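PDB 4N8X: carbon dioxide concentrating mechanism protein from Nostoc sp., which probably forms the pentameric vertices of the carboxysome shell, the polyhedral compartment in which RuBisCO is sequestered. Local coordinates for residues A[43-48]-A[77-82]. Numbering follows the deposited sequence.
Sequences AADNSV and AAVVAI
Ala44 and Ala78 form a single parallel beta bridge, in which Ala44 N donates to Ala77 O and Ala44 O accepts from Val79 N, each at 2.9 Å; Val79 N meets Ala44 O almost in line with its C=O (173°), whereas Ala44 N meets Ala77 O at a bend (136°). Beyond the bridge the two backbones diverge, and the turn at 45-48 brings Val48 back over 77-82. The methyl of Ala43 packs against that of Ala77 (CB to CB 3.9 Å) and lies near CG2 of Val79. Asp45 lays its CB and carboxylate carbon obliquely across Val79 CB, and with CG anti to the backbone N (chi1 177°) the carboxylate points into the turn that follows. There OD1 closes an Asx motif with Val48 N (3.1 Å) and also accepts from Gly49 N, while OD2 takes Ala50 N. A water spans the widening gap, donating to Asp45 OD1 and, at 2.9 Å, to Val79 O and accepting from Ser47 N. An alanine in place of Asp45 would probably leave the three amides without their carboxylate and the water one partner fewer, letting the loop shift. Val48 CG1 packs against CG1 of both Val79 and Ile82 (3.7 Å to the latter), whereas its CG2 sits over Val80 O (3.4 Å). The bridge joins strand 39-44, whose other edge pairs with 24-30, to strand 77-88, paired with 55-60, consistent with OB-like barrel closure; Ala81 and Ile82 continue the sheet into a neighbouring subunit.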
loop_
_atom_site.group_PDB
_atom_site.type_symbol
_atom_site.label_atom_id
_atom_site.label_comp_id
_atom_site.label_asym_id
_atom_site.label_seq_id
_atom_site.Cartn_x
_atom_site.Cartn_y
_atom_site.Cartn_z
ATOM N N ALA A 43 5.675 9.907 11.200
ATOM C CA ALA A 43 4.242 9.756 11.481
ATOM C C ALA A 43 3.720 10.953 12.278
ATOM O O ALA A 43 4.446 11.533 13.078
ATOM C CB ALA A 43 3.977 8.443 12.280
ATOM N N ALA A 44 2.440 11.262 12.109
ATOM C CA ALA A 44 1.796 12.307 12.885
ATOM C C ALA A 44 1.512 11.756 14.279
ATOM O O ALA A 44 1.183 10.574 14.455
ATOM C CB ALA A 44 0.491 12.742 12.203
ATOM N N ASP A 45 1.644 12.600 15.292
ATOM C CA ASP A 45 1.280 12.156 16.635
ATOM C C ASP A 45 0.514 13.270 17.313
ATOM O O ASP A 45 1.014 13.941 18.183
ATOM C CB ASP A 45 2.517 11.784 17.441
ATOM C CG ASP A 45 2.187 11.374 18.910
ATOM O OD1 ASP A 45 0.994 11.196 19.259
ATOM O OD2 ASP A 45 3.131 11.217 19.738
ATOM N N ASN A 46 -0.710 13.490 16.896
ATOM C CA ASN A 46 -1.463 14.577 17.497
ATOM C C ASN A 46 -2.452 14.079 18.542
ATOM O O ASN A 46 -3.148 14.865 19.160
ATOM C CB ASN A 46 -2.140 15.440 16.425
ATOM C CG ASN A 46 -3.007 14.632 15.470
ATOM O OD1 ASN A 46 -3.853 13.832 15.888
ATOM N ND2 ASN A 46 -2.793 14.834 14.175
ATOM N N SER A 47 -2.466 12.767 18.780
ATOM C CA SER A 47 -3.523 12.171 19.604
ATOM C C SER A 47 -2.957 11.344 20.760
ATOM O O SER A 47 -3.608 11.118 21.753
ATOM C CB SER A 47 -4.397 11.272 18.698
ATOM O OG SER A 47 -4.910 10.146 19.386
ATOM N N VAL A 48 -1.746 10.844 20.613
ATOM C CA VAL A 48 -1.262 9.882 21.594
ATOM C C VAL A 48 -0.208 10.494 22.531
ATOM O O VAL A 48 -0.268 10.357 23.734
ATOM C CB VAL A 48 -0.730 8.626 20.873
ATOM C CG1 VAL A 48 0.145 7.798 21.806
ATOM C CG2 VAL A 48 -1.908 7.794 20.322
ATOM N N ALA A 77 0.486 8.187 7.916
ATOM C CA ALA A 77 1.086 7.444 9.041
ATOM C C ALA A 77 0.863 8.218 10.318
ATOM O O ALA A 77 1.079 9.443 10.349
ATOM C CB ALA A 77 2.624 7.162 8.825
ATOM N N ALA A 78 0.311 7.521 11.316
ATOM C CA ALA A 78 -0.045 8.111 12.598
ATOM C C ALA A 78 0.335 7.170 13.753
ATOM O O ALA A 78 0.204 5.939 13.645
ATOM C CB ALA A 78 -1.580 8.487 12.634
ATOM N N VAL A 79 0.776 7.764 14.857
ATOM C CA VAL A 79 0.961 7.029 16.094
ATOM C C VAL A 79 -0.401 6.759 16.729
ATOM O O VAL A 79 -1.197 7.663 16.889
ATOM C CB VAL A 79 1.912 7.790 17.033
ATOM C CG1 VAL A 79 1.942 7.154 18.423
ATOM C CG2 VAL A 79 3.313 7.838 16.415
ATOM N N VAL A 80 -0.724 5.487 17.010
ATOM C CA VAL A 80 -2.045 5.213 17.539
ATOM C C VAL A 80 -2.005 4.657 18.949
ATOM O O VAL A 80 -3.012 4.661 19.659
ATOM C CB VAL A 80 -2.920 4.312 16.589
ATOM C CG1 VAL A 80 -3.055 4.948 15.217
ATOM C CG2 VAL A 80 -2.349 2.871 16.438
ATOM N N ALA A 81 -0.842 4.176 19.365
ATOM C CA ALA A 81 -0.746 3.569 20.690
ATOM C C ALA A 81 0.704 3.552 21.150
ATOM O O ALA A 81 1.607 3.461 20.323
ATOM C CB ALA A 81 -1.307 2.136 20.644
ATOM N N ILE A 82 0.915 3.645 22.462
ATOM C CA ILE A 82 2.226 3.389 23.054
ATOM C C ILE A 82 2.198 1.972 23.652
ATOM O O ILE A 82 1.279 1.599 24.393
ATOM C CB ILE A 82 2.548 4.404 24.175
ATOM C CG1 ILE A 82 2.683 5.811 23.592
ATOM C CG2 ILE A 82 3.816 3.980 24.997
ATOM C CD1 ILE A 82 2.391 6.950 24.629
HETATM O O HOH W 1 -1.442 10.459 17.578
#